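Local structure of phytoene synthase (Enterococcus hirae, 5IYS) at residues L58-N63 and M180-L185; K120-E123 and D127-E130; Y134-V139 and A164-N169. The protein probably joins two farnesyl diphosphate molecules, with magnesium, into a dehydrosqualene-type C30 product. One frame throughout, in Å; residues are numbered along the deposited sequence.

Contact 1 (L58-N63 and M180-L185). With MG (magnesium ion), chain F; MG (magnesium ion), chain E.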
loop_
_atom_site.group_PDB
_atom_site.type_symbol
_atom_site.label_atom_id
_atom_site.label_comp_id
_atom_site.label_asym_id
_atom_site.label_seq_id
_atom_site.Cartn_x
_atom_site.Cartn_y
_atom_site.Cartn_z
ATOM N N LEU A 58 5.996 7.323 11.726
ATOM C CA LEU A 58 6.577 8.627 12.065
ATOM C C LEU A 58 5.579 9.786 11.960
ATOM O O LEU A 58 5.487 10.639 12.854
ATOM C CB LEU A 58 7.793 8.901 11.186
ATOM C CG LEU A 58 9.072 8.220 11.648
ATOM C CD1 LEU A 58 10.217 8.535 10.684
ATOM C CD2 LEU A 58 9.459 8.667 13.056
ATOM N N ILE A 59 4.812 9.819 10.876
ATOM C CA ILE A 59 3.902 10.936 10.640
ATOM C C ILE A 59 2.522 10.678 11.237
ATOM O O ILE A 59 2.090 11.433 12.106
ATOM C CB ILE A 59 3.835 11.307 9.150
ATOM C CG1 ILE A 59 5.228 11.750 8.702
ATOM C CG2 ILE A 59 2.823 12.429 8.898
ATOM C CD1 ILE A 59 5.909 12.720 9.665
ATOM N N ASP A 60 1.902 9.554 10.882
ATOM C CA ASP A 60 0.515 9.286 11.278
ATOM C C ASP A 60 0.334 8.981 12.771
ATOM O O ASP A 60 -0.686 9.339 13.367
ATOM C CB ASP A 60 -0.095 8.150 10.449
ATOM C CG ASP A 60 -0.279 8.512 8.981
ATOM O OD1 ASP A 60 0.054 9.647 8.570
ATOM O OD2 ASP A 60 -0.699 7.610 8.218
ATOM N N ARG A 61 1.245 8.201 13.342
ATOM C CA ARG A 61 1.184 7.911 14.774
ATOM C C ARG A 61 1.810 9.068 15.559
ATOM O O ARG A 61 1.162 9.717 16.389
ATOM C CB ARG A 61 1.949 6.616 15.083
ATOM C CG ARG A 61 1.107 5.361 15.272
ATOM C CD ARG A 61 1.767 4.458 16.304
ATOM N NE ARG A 61 3.208 4.708 16.361
ATOM C CZ ARG A 61 4.151 3.813 16.069
ATOM N NH1 ARG A 61 3.824 2.563 15.763
ATOM N NH2 ARG A 61 5.429 4.170 16.097
ATOM N N ASP A 62 3.084 9.321 15.278
ATOM C CA ASP A 62 3.923 10.115 16.164
ATOM C C ASP A 62 3.867 11.618 15.841
ATOM O O ASP A 62 4.222 12.449 16.679
ATOM C CB ASP A 62 5.363 9.582 16.139
ATOM C CG ASP A 62 5.458 8.090 16.487
ATOM O OD1 ASP A 62 4.433 7.455 16.821
ATOM O OD2 ASP A 62 6.586 7.556 16.486
ATOM N N ASN A 63 3.333 11.974 14.672
ATOM C CA ASN A 63 3.557 13.309 14.114
ATOM C C ASN A 63 4.970 13.797 14.425
ATOM O O ASN A 63 5.168 14.811 15.108
ATOM C CB ASN A 63 2.529 14.333 14.618
ATOM C CG ASN A 63 2.748 15.717 14.017
ATOM O OD1 ASN A 63 2.557 15.926 12.817
ATOM N ND2 ASN A 63 3.231 16.649 14.834
ATOM N N MET A 180 -9.831 12.045 13.077
ATOM C CA MET A 180 -8.441 12.429 13.228
ATOM C C MET A 180 -8.190 13.787 12.600
ATOM O O MET A 180 -7.069 14.280 12.635
ATOM C CB MET A 180 -7.525 11.409 12.548
ATOM C CG MET A 180 -7.488 10.040 13.206
ATOM S SD MET A 180 -7.209 10.093 14.991
ATOM C CE MET A 180 -7.478 8.366 15.414
ATOM N N GLY A 181 -9.217 14.364 11.991
ATOM C CA GLY A 181 -9.053 15.606 11.245
ATOM C C GLY A 181 -8.706 15.461 9.771
ATOM O O GLY A 181 -8.377 16.447 9.090
ATOM N N ARG A 182 -8.881 14.256 9.236
ATOM C CA ARG A 182 -8.571 14.049 7.837
ATOM C C ARG A 182 -9.778 13.673 6.996
ATOM O O ARG A 182 -10.488 12.715 7.301
ATOM C CB ARG A 182 -7.474 12.997 7.685
ATOM C CG ARG A 182 -6.178 13.335 8.407
ATOM C CD ARG A 182 -5.071 12.460 7.855
ATOM N NE ARG A 182 -3.840 12.594 8.625
ATOM C CZ ARG A 182 -2.728 11.900 8.394
ATOM N NH1 ARG A 182 -2.647 11.062 7.362
ATOM N NH2 ARG A 182 -1.679 12.069 9.188
ATOM N N ILE A 183 -9.913 14.342 5.856
ATOM C CA ILE A 183 -10.878 13.931 4.843
ATOM C C ILE A 183 -10.106 13.691 3.561
ATOM O O ILE A 183 -9.524 14.626 3.016
ATOM C CB ILE A 183 -11.983 14.997 4.602
ATOM C CG1 ILE A 183 -12.744 15.268 5.908
ATOM C CG2 ILE A 183 -12.942 14.549 3.488
ATOM C CD1 ILE A 183 -13.885 16.289 5.772
ATOM N N TYR A 184 -10.048 12.433 3.129
ATOM C CA TYR A 184 -9.476 12.107 1.819
ATOM C C TYR A 184 -10.463 12.195 0.656
ATOM O O TYR A 184 -10.075 12.315 -0.504
ATOM C CB TYR A 184 -8.829 10.712 1.885
ATOM C CG TYR A 184 -7.607 10.685 2.779
ATOM C CD1 TYR A 184 -6.357 11.067 2.295
ATOM C CD2 TYR A 184 -7.710 10.316 4.122
ATOM C CE1 TYR A 184 -5.248 11.050 3.101
ATOM C CE2 TYR A 184 -6.599 10.288 4.942
ATOM C CZ TYR A 184 -5.368 10.644 4.417
ATOM O OH TYR A 184 -4.251 10.601 5.227
ATOM N N LEU A 185 -11.746 12.015 0.931
ATOM C CA LEU A 185 -12.749 12.194 -0.114
ATOM C C LEU A 185 -12.628 13.616 -0.684
ATOM O O LEU A 185 -12.248 14.536 0.036
ATOM C CB LEU A 185 -14.155 11.987 0.462
ATOM C CG LEU A 185 -14.391 10.657 1.176
ATOM C CD1 LEU A 185 -15.799 10.643 1.785
ATOM C CD2 LEU A 185 -14.191 9.471 0.231
HETATM MG MG MG F . -0.715 5.226 8.784
HETATM MG MG MG E . -0.376 7.261 6.254
HETATM O O HOH W 1 0.800 9.082 6.062
HETATM O O HOH W 2 -2.466 8.333 6.204
HETATM O O HOH W 3 -0.302 6.754 3.983
HETATM O O HOH W 4 -2.719 5.569 9.893
HETATM O O HOH W 5 0.244 5.037 10.611
#

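Contact 2 (K120-E123 and D127-E130)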
loop_
_atom_site.group_PDB
_atom_site.type_symbol
_atom_site.label_atom_id
_atom_site.label_comp_id
_atom_site.label_asym_id
_atom_site.label_seq_id
_atom_site.Cartn_x
_atom_site.Cartn_y
_atom_site.Cartn_z
ATOM N N LYS A 120 -4.069 18.469 3.980
ATOM C CA LYS A 120 -5.131 19.196 3.281
ATOM C C LYS A 120 -6.002 18.205 2.523
ATOM O O LYS A 120 -5.485 17.310 1.858
ATOM C CB LYS A 120 -4.555 20.178 2.260
ATOM C CG LYS A 120 -3.437 21.072 2.773
ATOM C CD LYS A 120 -3.984 22.212 3.593
ATOM C CE LYS A 120 -2.853 23.079 4.121
ATOM N NZ LYS A 120 -3.395 24.121 5.035
ATOM N N GLN A 121 -7.318 18.358 2.629
ATOM C CA GLN A 121 -8.261 17.612 1.803
ATOM C C GLN A 121 -8.034 17.861 0.317
ATOM O O GLN A 121 -8.007 19.013 -0.117
ATOM C CB GLN A 121 -9.698 18.029 2.143
ATOM C CG GLN A 121 -10.747 17.213 1.401
ATOM C CD GLN A 121 -12.156 17.687 1.654
ATOM O OE1 GLN A 121 -12.370 18.663 2.378
ATOM N NE2 GLN A 121 -13.122 17.035 1.013
ATOM N N PRO A 122 -7.955 16.790 -0.488
ATOM C CA PRO A 122 -7.839 16.977 -1.930
ATOM C C PRO A 122 -9.013 17.782 -2.460
ATOM O O PRO A 122 -10.149 17.460 -2.126
ATOM C CB PRO A 122 -7.947 15.550 -2.465
ATOM C CG PRO A 122 -8.667 14.814 -1.426
ATOM C CD PRO A 122 -8.118 15.371 -0.140
ATOM N N GLU A 123 -8.771 18.705 -3.386
ATOM C CA GLU A 123 -9.876 19.427 -4.001
ATOM C C GLU A 123 -10.491 18.623 -5.139
ATOM O O GLU A 123 -11.720 18.542 -5.271
ATOM C CB GLU A 123 -9.441 20.835 -4.446
ATOM C CG GLU A 123 -8.329 21.424 -3.568
ATOM C CD GLU A 123 -8.566 22.863 -3.132
ATOM O OE1 GLU A 123 -7.677 23.706 -3.373
ATOM O OE2 GLU A 123 -9.609 23.147 -2.500
ATOM N N ASP A 127 -6.122 15.577 -7.817
ATOM C CA ASP A 127 -5.298 15.816 -6.635
ATOM C C ASP A 127 -5.171 14.511 -5.845
ATOM O O ASP A 127 -4.094 14.163 -5.342
ATOM C CB ASP A 127 -5.905 16.879 -5.718
ATOM C CG ASP A 127 -5.844 18.276 -6.309
ATOM O OD1 ASP A 127 -4.759 18.688 -6.758
ATOM O OD2 ASP A 127 -6.899 18.939 -6.370
ATOM N N LEU A 128 -6.297 13.831 -5.683
ATOM C CA LEU A 128 -6.299 12.618 -4.872
ATOM C C LEU A 128 -5.458 11.547 -5.569
ATOM O O LEU A 128 -4.737 10.796 -4.913
ATOM C CB LEU A 128 -7.720 12.094 -4.640
ATOM C CG LEU A 128 -7.872 10.834 -3.760
ATOM C CD1 LEU A 128 -7.156 10.959 -2.404
ATOM C CD2 LEU A 128 -9.339 10.480 -3.532
ATOM N N GLU A 129 -5.528 11.497 -6.896
ATOM C CA GLU A 129 -4.726 10.533 -7.649
ATOM C C GLU A 129 -3.207 10.778 -7.549
ATOM O O GLU A 129 -2.406 9.842 -7.456
ATOM C CB GLU A 129 -5.218 10.499 -9.100
ATOM C CG GLU A 129 -4.185 9.983 -10.081
ATOM C CD GLU A 129 -4.643 10.142 -11.519
ATOM O OE1 GLU A 129 -5.252 11.185 -11.845
ATOM O OE2 GLU A 129 -4.421 9.203 -12.311
ATOM N N GLU A 130 -2.776 12.034 -7.566
ATOM C CA GLU A 130 -1.344 12.335 -7.399
ATOM C C GLU A 130 -0.890 11.894 -6.015
ATOM O O GLU A 130 0.181 11.305 -5.838
ATOM C CB GLU A 130 -1.093 13.845 -7.576
ATOM C CG GLU A 130 -0.991 14.258 -9.035
ATOM C CD GLU A 130 0.424 14.097 -9.559
ATOM O OE1 GLU A 130 1.359 14.711 -8.994
ATOM O OE2 GLU A 130 0.612 13.318 -10.516
#

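Contact 3 (Y134-V139 and A164-N169). With MG (magnesium ion), chain D; FPS (S-[(2E,6E)-3,7,11-trimethyldodeca-2,6,10-trienyl] trihydrogen thiodiphosphate), chain G; FPS (S-[(2E,6E)-3,7,11-trimethyldodeca-2,6,10-trienyl] trihydrogen thiodiphosphate), chain H.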
loop_
_atom_site.group_PDB
_atom_site.type_symbol
_atom_site.label_atom_id
_atom_site.label_comp_id
_atom_site.label_asym_id
_atom_site.label_seq_id
_atom_site.Cartn_x
_atom_site.Cartn_y
_atom_site.Cartn_z
ATOM N N TYR A 134 2.136 9.122 -4.588
ATOM C CA TYR A 134 3.265 9.356 -3.693
ATOM C C TYR A 134 3.293 8.377 -2.521
ATOM O O TYR A 134 4.372 7.923 -2.121
ATOM C CB TYR A 134 3.308 10.794 -3.193
ATOM C CG TYR A 134 3.919 11.695 -4.248
ATOM C CD1 TYR A 134 5.302 11.827 -4.366
ATOM C CD2 TYR A 134 3.121 12.303 -5.204
ATOM C CE1 TYR A 134 5.872 12.602 -5.392
ATOM C CE2 TYR A 134 3.678 13.086 -6.220
ATOM C CZ TYR A 134 5.052 13.248 -6.292
ATOM O OH TYR A 134 5.597 14.024 -7.302
ATOM N N VAL A 135 2.134 8.037 -1.971
ATOM C CA VAL A 135 2.170 7.156 -0.800
ATOM C C VAL A 135 1.857 5.697 -1.096
ATOM O O VAL A 135 1.845 4.881 -0.179
ATOM C CB VAL A 135 1.238 7.622 0.324
ATOM C CG1 VAL A 135 1.600 9.023 0.797
ATOM C CG2 VAL A 135 -0.240 7.499 -0.107
ATOM N N ALA A 136 1.454 5.363 -2.315
ATOM C CA ALA A 136 1.013 3.995 -2.528
ATOM C C ALA A 136 1.476 3.451 -3.860
ATOM O O ALA A 136 2.059 2.365 -3.934
ATOM C CB ALA A 136 -0.522 3.867 -2.327
ATOM N N GLY A 137 1.288 4.235 -4.919
ATOM C CA GLY A 137 1.849 3.851 -6.221
ATOM C C GLY A 137 3.369 3.748 -6.181
ATOM O O GLY A 137 3.965 2.856 -6.808
ATOM N N SER A 138 3.998 4.561 -5.331
ATOM C CA SER A 138 5.445 4.480 -5.172
ATOM C C SER A 138 5.891 3.119 -4.643
ATOM O O SER A 138 6.980 2.622 -4.994
ATOM C CB SER A 138 5.967 5.605 -4.261
ATOM O OG SER A 138 5.306 5.540 -2.995
ATOM N N VAL A 139 5.110 2.579 -3.717
ATOM C CA VAL A 139 5.393 1.247 -3.162
ATOM C C VAL A 139 5.425 0.184 -4.263
ATOM O O VAL A 139 6.300 -0.675 -4.320
ATOM C CB VAL A 139 4.350 0.818 -2.104
ATOM C CG1 VAL A 139 4.713 -0.578 -1.554
ATOM C CG2 VAL A 139 4.380 1.796 -0.910
ATOM N N ALA A 164 -5.267 1.672 -6.499
ATOM C CA ALA A 164 -6.481 0.940 -6.132
ATOM C C ALA A 164 -6.454 0.632 -4.625
ATOM O O ALA A 164 -7.490 0.643 -3.950
ATOM C CB ALA A 164 -6.573 -0.385 -6.955
ATOM N N MET A 165 -5.311 0.156 -4.146
ATOM C CA MET A 165 -5.200 -0.181 -2.727
ATOM C C MET A 165 -5.359 1.030 -1.804
ATOM O O MET A 165 -5.976 0.938 -0.726
ATOM C CB MET A 165 -3.861 -0.886 -2.486
ATOM C CG MET A 165 -3.879 -2.356 -2.913
ATOM S SD MET A 165 -2.208 -3.082 -2.701
ATOM C CE MET A 165 -2.585 -4.753 -3.213
ATOM N N GLN A 166 -4.762 2.150 -2.187
ATOM C CA GLN A 166 -4.834 3.348 -1.348
ATOM C C GLN A 166 -6.298 3.828 -1.320
ATOM O O GLN A 166 -6.763 4.246 -0.269
ATOM C CB GLN A 166 -3.921 4.452 -1.898
ATOM C CG GLN A 166 -3.945 5.754 -1.120
ATOM C CD GLN A 166 -3.643 5.547 0.352
ATOM O OE1 GLN A 166 -4.448 5.904 1.211
ATOM N NE2 GLN A 166 -2.567 4.832 0.639
ATOM N N LEU A 167 -6.984 3.822 -2.462
ATOM C CA LEU A 167 -8.422 4.168 -2.497
ATOM C C LEU A 167 -9.243 3.250 -1.597
ATOM O O LEU A 167 -10.194 3.677 -0.945
ATOM C CB LEU A 167 -8.968 4.040 -3.926
ATOM C CG LEU A 167 -8.578 5.147 -4.905
ATOM C CD1 LEU A 167 -9.278 4.958 -6.238
ATOM C CD2 LEU A 167 -8.894 6.517 -4.304
ATOM N N THR A 168 -8.932 1.957 -1.640
ATOM C CA THR A 168 -9.587 0.990 -0.751
ATOM C C THR A 168 -9.341 1.346 0.719
ATOM O O THR A 168 -10.262 1.337 1.547
ATOM C CB THR A 168 -9.032 -0.427 -1.031
ATOM O OG1 THR A 168 -9.237 -0.759 -2.421
ATOM C CG2 THR A 168 -9.705 -1.468 -0.137
ATOM N N ASN A 169 -8.100 1.683 1.049
ATOM C CA ASN A 169 -7.772 2.101 2.420
ATOM C C ASN A 169 -8.570 3.331 2.875
ATOM O O ASN A 169 -9.107 3.386 4.004
ATOM C CB ASN A 169 -6.258 2.319 2.535
ATOM C CG ASN A 169 -5.817 2.644 3.956
ATOM O OD1 ASN A 169 -6.027 3.756 4.414
ATOM N ND2 ASN A 169 -5.190 1.686 4.644
HETATM MG MG MG D . -5.724 5.489 5.631
HETATM C C1 FPS G . -1.669 -0.739 3.324
HETATM S S1 FPS G . -0.282 -0.958 4.373
HETATM C C2 FPS G . -1.023 -0.562 1.961
HETATM C C3 FPS G . -1.491 0.249 0.997
HETATM C C4 FPS G . -2.749 1.040 1.202
HETATM C C5 FPS G . -0.784 0.369 -0.339
HETATM C C6 FPS G . 0.482 -0.474 -0.480
HETATM C C7 FPS G . 0.843 -0.559 -1.950
HETATM C C8 FPS G . 1.365 -1.671 -2.498
HETATM C C10 FPS G . 1.799 -1.592 -3.946
HETATM C C9 FPS G . 1.597 -2.944 -1.721
HETATM C C11 FPS G . 1.099 -2.698 -4.740
HETATM C C12 FPS G . 1.641 -2.771 -6.158
HETATM C C13 FPS G . 2.637 -3.594 -6.559
HETATM C C14 FPS G . 3.067 -3.600 -8.004
HETATM C C15 FPS G . 3.320 -4.544 -5.611
HETATM P PA FPS G . -0.810 -1.863 6.152
HETATM O O1A FPS G . 0.316 -2.600 6.732
HETATM O O2A FPS G . -1.041 -0.570 7.096
HETATM O O3A FPS G . -2.196 -2.653 6.145
HETATM P PB FPS G . -3.519 -1.765 6.463
HETATM O O1B FPS G . -3.873 -1.845 7.922
HETATM O O2B FPS G . -4.544 -2.324 5.505
HETATM O O3B FPS G . -3.351 -0.292 6.160
HETATM C C1 FPS H . -1.046 2.642 4.832
HETATM S S1 FPS H . -2.301 3.779 4.333
HETATM C C2 FPS H . 0.307 3.291 4.679
HETATM C C3 FPS H . 0.898 3.572 3.503
HETATM C C4 FPS H . 0.233 3.364 2.168
HETATM C C5 FPS H . 2.283 4.176 3.542
HETATM C C6 FPS H . 3.341 3.137 3.909
HETATM C C7 FPS H . 3.161 1.867 3.095
HETATM C C8 FPS H . 3.187 0.658 3.673
HETATM C C10 FPS H . 2.936 -0.535 2.782
HETATM C C9 FPS H . 3.358 0.505 5.162
HETATM C C11 FPS H . 4.204 -1.134 2.217
HETATM C C12 FPS H . 3.751 -2.509 1.743
HETATM C C13 FPS H . 4.548 -3.395 1.119
HETATM C C14 FPS H . 5.993 -3.135 0.820
HETATM C C15 FPS H . 3.953 -4.699 0.691
HETATM P PA FPS H . -2.734 4.608 6.148
HETATM O O1A FPS H . -1.520 5.268 6.689
HETATM O O2A FPS H . -3.889 5.710 5.943
HETATM O O3A FPS H . -3.454 3.461 7.039
HETATM P PB FPS H . -2.890 2.707 8.324
HETATM O O1B FPS H . -3.813 3.107 9.444
HETATM O O2B FPS H . -1.472 3.089 8.686
HETATM O O3B FPS H . -2.950 1.227 8.012
HETATM O O HOH W 6 -5.366 6.962 4.365
HETATM O O HOH W 7 -7.436 5.900 5.211
HETATM O O HOH W 8 -6.075 4.253 6.695
#

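Contact 1 (L58-N63 and M180-L185)
Asp-60 OD1 is gripped by both terminal nitrogens of Arg-182. Arg-182 NH2 lies 3.0 Å and Arg-182 NH1 3.3 Å from Asp-60 OD1, the two bonds making an end-on salt bridge to a single oxygen. They are bent, with the N-H to acceptor angle at NH2 being 147°. Both nitrogens come from the same face, well above the carboxylate plane, and the guanidinium stands 80° to that plane. The other carboxylate oxygen is used differently. Asp-60 OD2 binds two magnesium ions, one at 2.0 Å (chain E) and one at 2.5 Å (chain F). Asp-56 also binds magnesium here. Water 1, a ligand of the chain E ion, donates a 2.7 Å hydrogen bond to Asp-60 OD1. The Arg-182 chain is extended from CG to NE and spans the gap from its loop. Arg-182 NH1 also donates to Tyr-184 OH at 2.7 Å, in the guanidinium plane, which helps fix the rotation of the group. Arg-182 thus stands in the second shell and probably helps position this metal ligand. The arrangement belongs to the aspartate-rich DDxxD site on helix 39-60, typical of trans-prenyltransferases, where magnesium ions bridge protein and diphosphate.

Contact 2 (K120-E123 and D127-E130)
The loop after helix 104-116 folds over the first turn of helix 125-143, and Pro-122 sits at the meeting point. Pro-122 CB lies 4.0 Å from Leu-128 N. Pro-122 CB is also 4.1 Å from Asp-127 CB and from Leu-128 CB. The CB corner of the proline ring rests against the join of these two residues. Leu-128 offers little beyond CB to the loop. Its CG is anti to the backbone N (chi1 -178°), and its branch reaches Leu-167 and Ile-170 of helix 155-172 instead. The carboxylate of Asp-127 turns back toward the start of its own helix, with CG beside the backbone N (chi1 -70°). Asp-127 OD2 comes to 3.5 Å from Glu-123 N and 3.7 Å from Glu-123 CB. The hydrogen bond of OD2 goes to Thr-124 OG1, just before the helix. A negative group here would probably interact well with the helix N terminus. The Glu-123 chain bends away, leaving Glu-123 OE1 5.7 Å from Asp-127 OD2. Its OE2 forms a salt bridge with Lys-187, which ties the loop to helix 187-193. Backbone bonds from Pro-122 and Glu-123 to that helix strengthen the tie. A Thr-x-x-Asp sequence with the aspartate folded back onto the threonine is characteristic of a helix N terminus.

Contact 3 (Y134-V139 and A164-N169)
Gln-166 carries CG anti to its N (chi1 179°) and then bends at chi2 (54°), which turns its amide toward Val-135 and Ala-136. Val-135 meets it with CG2, the branch set between its own backbone N and carbonyl carbon. This CG2 methyl of Val-135 lies 3.6 Å from Gln-166 NE2. At the base of the side chain, the CB atoms of Ala-136 and Gln-166 approach to 3.5 Å, so the two helices come close here. The backbone of 134-137 makes a wider pi-type turn at this point. Gln-166 NE2 is buried and has no polar partner in the model. Apolar groups lie near it, among them C4 of the chain H inhibitor, 3.5 Å from Gln-166 NE2. Both thiodiphosphate inhibitors lie against these helices. Val-139 CG1 touches C8 of the chain G inhibitor at 3.6 Å and C14 of the chain H inhibitor at 3.7 Å. One turn beyond Gln-166, Asn-169 OD1 binds a third magnesium ion (chain D) at 2.1 Å. The chain H inhibitor gives that ion its O2A at 1.9 Å. Three modelled waters lie close to the ion, two of them at doubtfully short range. Asn-169 ND2 is held by Tyr-249 OH, and a weak bond runs from it to O3A of the same inhibitor. Paired helices lining a prenyl channel beside a magnesium-diphosphate site are characteristic of the all-helical trans-prenyltransferase fold.

How the contacts relate
From the N terminus, helix 39-60 brings in the first half of contact 1. Its partner, 180-185, comes 117 residues later, so contact 1 closes a large loop of the chain. Contacts 2 and 3 both fall within that loop, one after the other. Contact 2 closes a short loop leading into helix 125-143. Contact 3 pairs the later part of that helix with helix 155-172. Contacts 2 and 3 meet through the Leu-128 and Leu-167 methyls. Contacts 1 and 2 touch where the loop at 120-123 runs beside 183-185, with a probable bond from Gln-121 NE2 to Leu-185 O. Contact 1 reaches the metal-diphosphate region from helix 39-60 and loop 180-185, contact 3 from helices 125-143 and 155-172.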